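Local atomic coordinates of acetone carboxylase alpha subunit (Xanthobacter autotrophicus Py2, PDB entry 5M45), a protein that forms the alpha subunit of acetone carboxylase, a metal-containing protein with a hydantoinase B/oxoprolinase family region. Residues Phe61-Arg72 against Ser101-Ile109. Residues are numbered along the deposited sequence; the frame is centred on the assembly and turned at random.
Sequences FSRLRAGVVDAR and SLLTSTGII
Helix 54-75 packs against strand 101-104 and the loop after it, in the hydantoinase B/oxoprolinase family region. L103 and R72 mark the two ends of the contact. Strand 101-104 is an outermost strand of a seven-stranded antiparallel sheet within this chain, paired with strand 90-95. The axes of helix 61-72 and strand 101-104 approach to 7.7 Å at 60°. No direct hydrogen bond links the two segments.

The apolar end is built on L103. L103 CD1 presses on L64 CB at 3.5 Å, a tight carbon contact, and also lies close to the backbone N of R65. The other methyl, L103 CD2, meets F61 CD1 obliquely at 4.0 Å. F61 and L64 also pack on F263 of helix 257-282. The same F61 lays CZ over one face of the R65 guanidinium, near its rim. R65 NE is hydrogen-bonded to the backbone of the chain of another protein, and R65 NH1 forms a salt bridge to an acidic side chain on it. In the middle, V68 CG2 sits against the peptide between T104 and S105, 3.4 Å from T104 C. The S105 CB packs on V68 O and R72 CB. S105 OG donates to T106 O on an in-plane lone pair and is also hydrogen-bonded to F92 N.

R72 runs along the loop with CG anti to its backbone N (chi1 173°) and the chain extended to NE. This brings R72 CD to 3.3 Å from T106 O. One guanidinium face lies over the T106-G107 peptide, with G107 N above its centre. R72 NH2 is hydrogen-bonded to G88 O, while T106 OG1 is hydrogen-bonded to E482. A water links the two side chains, accepting from R72 NH1 at 2.8 Å and donating to T106 OG1 at 2.9 Å.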
loop_
_atom_site.group_PDB
_atom_site.type_symbol
_atom_site.label_atom_id
_atom_site.label_comp_id
_atom_site.label_asym_id
_atom_site.label_seq_id
_atom_site.Cartn_x
_atom_site.Cartn_y
_atom_site.Cartn_z
ATOM N N PHE A 61 -26.698 -15.259 -28.546
ATOM C CA PHE A 61 -25.443 -15.995 -28.222
ATOM C C PHE A 61 -24.290 -15.588 -29.160
ATOM O O PHE A 61 -23.205 -15.234 -28.723
ATOM C CB PHE A 61 -25.678 -17.516 -28.268
ATOM C CG PHE A 61 -24.414 -18.343 -28.281
ATOM C CD1 PHE A 61 -23.716 -18.596 -27.114
ATOM C CD2 PHE A 61 -23.942 -18.895 -29.476
ATOM C CE1 PHE A 61 -22.542 -19.352 -27.138
ATOM C CE2 PHE A 61 -22.791 -19.640 -29.510
ATOM C CZ PHE A 61 -22.078 -19.872 -28.345
ATOM N N SER A 62 -24.570 -15.634 -30.456
ATOM C CA SER A 62 -23.591 -15.371 -31.501
ATOM C C SER A 62 -23.062 -13.941 -31.419
ATOM O O SER A 62 -21.850 -13.732 -31.370
ATOM C CB SER A 62 -24.210 -15.674 -32.874
ATOM O OG SER A 62 -23.384 -15.241 -33.959
ATOM N N ARG A 63 -23.969 -12.960 -31.344
ATOM C CA ARG A 63 -23.540 -11.562 -31.290
ATOM C C ARG A 63 -22.746 -11.191 -30.036
ATOM O O ARG A 63 -21.747 -10.484 -30.120
ATOM C CB ARG A 63 -24.747 -10.614 -31.469
ATOM C CG ARG A 63 -25.222 -10.548 -32.898
ATOM C CD ARG A 63 -26.158 -9.373 -33.128
ATOM N NE ARG A 63 -25.491 -8.059 -33.096
ATOM C CZ ARG A 63 -26.144 -6.890 -33.103
ATOM N NH1 ARG A 63 -27.474 -6.816 -33.132
ATOM N NH2 ARG A 63 -25.462 -5.763 -33.092
ATOM N N LEU A 64 -23.198 -11.674 -28.883
ATOM C CA LEU A 64 -22.578 -11.332 -27.602
ATOM C C LEU A 64 -21.257 -12.091 -27.376
ATOM O O LEU A 64 -20.307 -11.504 -26.863
ATOM C CB LEU A 64 -23.547 -11.599 -26.443
ATOM C CG LEU A 64 -24.804 -10.709 -26.461
ATOM C CD1 LEU A 64 -25.841 -11.242 -25.440
ATOM C CD2 LEU A 64 -24.483 -9.239 -26.211
ATOM N N ARG A 65 -21.181 -13.362 -27.787
ATOM C CA ARG A 65 -19.920 -14.097 -27.685
ATOM C C ARG A 65 -18.864 -13.462 -28.629
ATOM O O ARG A 65 -17.706 -13.288 -28.237
ATOM C CB ARG A 65 -20.076 -15.590 -27.995
ATOM C CG ARG A 65 -18.820 -16.395 -27.630
ATOM C CD ARG A 65 -18.906 -17.888 -27.914
ATOM N NE ARG A 65 -19.054 -18.187 -29.355
ATOM C CZ ARG A 65 -18.905 -19.371 -29.929
ATOM N NH1 ARG A 65 -18.518 -20.445 -29.245
ATOM N NH2 ARG A 65 -19.076 -19.481 -31.240
ATOM N N ALA A 66 -19.262 -13.121 -29.853
ATOM C CA ALA A 66 -18.374 -12.413 -30.784
ATOM C C ALA A 66 -17.923 -11.040 -30.220
ATOM O O ALA A 66 -16.765 -10.637 -30.387
ATOM C CB ALA A 66 -19.047 -12.229 -32.149
ATOM N N GLY A 67 -18.835 -10.348 -29.546
ATOM C CA GLY A 67 -18.510 -9.094 -28.883
ATOM C C GLY A 67 -17.434 -9.168 -27.817
ATOM O O GLY A 67 -16.493 -8.360 -27.823
ATOM N N VAL A 68 -17.575 -10.106 -26.884
ATOM C CA VAL A 68 -16.525 -10.323 -25.867
ATOM C C VAL A 68 -15.186 -10.824 -26.436
ATOM O O VAL A 68 -14.113 -10.403 -26.002
ATOM C CB VAL A 68 -16.979 -11.179 -24.634
ATOM C CG1 VAL A 68 -18.110 -10.488 -23.898
ATOM C CG2 VAL A 68 -17.412 -12.573 -25.042
ATOM N N VAL A 69 -15.243 -11.696 -27.434
ATOM C CA VAL A 69 -14.010 -12.172 -28.121
ATOM C C VAL A 69 -13.306 -10.986 -28.811
ATOM O O VAL A 69 -12.083 -10.825 -28.698
ATOM C CB VAL A 69 -14.332 -13.306 -29.122
ATOM C CG1 VAL A 69 -13.146 -13.592 -30.046
ATOM C CG2 VAL A 69 -14.694 -14.571 -28.338
ATOM N N ASP A 70 -14.097 -10.151 -29.500
ATOM C CA ASP A 70 -13.584 -8.998 -30.207
ATOM C C ASP A 70 -12.992 -7.932 -29.259
ATOM O O ASP A 70 -11.982 -7.298 -29.604
ATOM C CB ASP A 70 -14.651 -8.358 -31.093
ATOM C CG ASP A 70 -14.112 -7.120 -31.867
ATOM O OD1 ASP A 70 -13.190 -7.268 -32.685
ATOM O OD2 ASP A 70 -14.603 -5.997 -31.603
ATOM N N ALA A 71 -13.601 -7.745 -28.097
ATOM C CA ALA A 71 -13.043 -6.815 -27.110
ATOM C C ALA A 71 -11.607 -7.212 -26.686
ATOM O O ALA A 71 -10.697 -6.353 -26.668
ATOM C CB ALA A 71 -13.949 -6.734 -25.897
ATOM N N ARG A 72 -11.395 -8.495 -26.391
ATOM C CA ARG A 72 -10.061 -8.963 -26.044
ATOM C C ARG A 72 -9.053 -8.797 -27.209
ATOM O O ARG A 72 -7.941 -8.275 -27.027
ATOM C CB ARG A 72 -10.109 -10.423 -25.576
ATOM C CG ARG A 72 -8.735 -11.058 -25.358
ATOM C CD ARG A 72 -8.863 -12.293 -24.493
ATOM N NE ARG A 72 -7.609 -13.025 -24.339
ATOM C CZ ARG A 72 -7.121 -13.912 -25.207
ATOM N NH1 ARG A 72 -7.788 -14.215 -26.334
ATOM N NH2 ARG A 72 -5.982 -14.524 -24.946
ATOM N N SER A 101 -21.864 -14.779 -14.470
ATOM C CA SER A 101 -21.388 -14.607 -15.853
ATOM C C SER A 101 -22.290 -15.339 -16.828
ATOM O O SER A 101 -22.767 -16.449 -16.517
ATOM C CB SER A 101 -19.940 -15.094 -16.019
ATOM O OG SER A 101 -19.842 -16.494 -15.800
ATOM N N LEU A 102 -22.555 -14.701 -17.968
ATOM C CA LEU A 102 -23.299 -15.279 -19.093
ATOM C C LEU A 102 -22.377 -15.798 -20.212
ATOM O O LEU A 102 -22.648 -16.822 -20.801
ATOM C CB LEU A 102 -24.118 -14.200 -19.823
ATOM C CG LEU A 102 -25.251 -13.302 -19.515
ATOM C CD1 LEU A 102 -24.999 -12.318 -18.409
ATOM C CD2 LEU A 102 -25.563 -12.551 -20.821
ATOM N N LEU A 103 -21.380 -14.992 -20.585
ATOM C CA LEU A 103 -20.432 -15.271 -21.688
ATOM C C LEU A 103 -19.074 -14.620 -21.367
ATOM O O LEU A 103 -18.995 -13.585 -20.645
ATOM C CB LEU A 103 -20.950 -14.664 -23.004
ATOM C CG LEU A 103 -22.221 -15.299 -23.579
ATOM C CD1 LEU A 103 -22.835 -14.524 -24.704
ATOM C CD2 LEU A 103 -21.958 -16.708 -24.091
ATOM N N THR A 104 -18.017 -15.143 -21.985
ATOM C CA THR A 104 -16.663 -14.617 -21.771
ATOM C C THR A 104 -15.782 -14.780 -23.002
ATOM O O THR A 104 -15.976 -15.692 -23.785
ATOM C CB THR A 104 -16.016 -15.306 -20.520
ATOM O OG1 THR A 104 -14.762 -14.727 -20.197
ATOM C CG2 THR A 104 -15.847 -16.781 -20.735
ATOM N N SER A 105 -14.788 -13.904 -23.153
ATOM C CA SER A 105 -13.638 -14.197 -24.046
ATOM C C SER A 105 -12.848 -15.390 -23.476
ATOM O O SER A 105 -13.077 -15.775 -22.338
ATOM C CB SER A 105 -12.693 -12.975 -24.158
ATOM O OG SER A 105 -11.961 -12.752 -22.955
ATOM N N THR A 106 -11.893 -15.918 -24.241
ATOM C CA THR A 106 -10.883 -16.830 -23.718
ATOM C C THR A 106 -9.779 -15.995 -23.036
ATOM O O THR A 106 -9.998 -14.823 -22.747
ATOM C CB THR A 106 -10.360 -17.837 -24.793
ATOM O OG1 THR A 106 -9.671 -17.135 -25.839
ATOM C CG2 THR A 106 -11.500 -18.606 -25.426
ATOM N N GLY A 107 -8.608 -16.586 -22.774
ATOM C CA GLY A 107 -7.519 -15.914 -22.058
ATOM C C GLY A 107 -7.502 -16.341 -20.580
ATOM O O GLY A 107 -7.679 -17.518 -20.285
ATOM N N ILE A 108 -7.306 -15.383 -19.655
ATOM C CA ILE A 108 -7.150 -15.708 -18.225
ATOM C C ILE A 108 -8.499 -15.808 -17.522
ATOM O O ILE A 108 -8.874 -14.933 -16.665
ATOM C CB ILE A 108 -6.129 -14.796 -17.482
ATOM C CG1 ILE A 108 -6.354 -13.288 -17.742
ATOM C CG2 ILE A 108 -4.700 -15.200 -17.909
ATOM C CD1 ILE A 108 -5.565 -12.385 -16.809
ATOM N N ILE A 109 -9.215 -16.885 -17.830
ATOM C CA ILE A 109 -10.635 -16.978 -17.502
ATOM C C ILE A 109 -10.918 -17.403 -16.072
ATOM O O ILE A 109 -12.077 -17.474 -15.701
ATOM C CB ILE A 109 -11.451 -17.846 -18.511
ATOM C CG1 ILE A 109 -11.041 -19.320 -18.469
ATOM C CG2 ILE A 109 -11.363 -17.257 -19.914
ATOM C CD1 ILE A 109 -11.911 -20.200 -19.347
HETATM O O HOH W 1 -8.167 -16.212 -28.195
#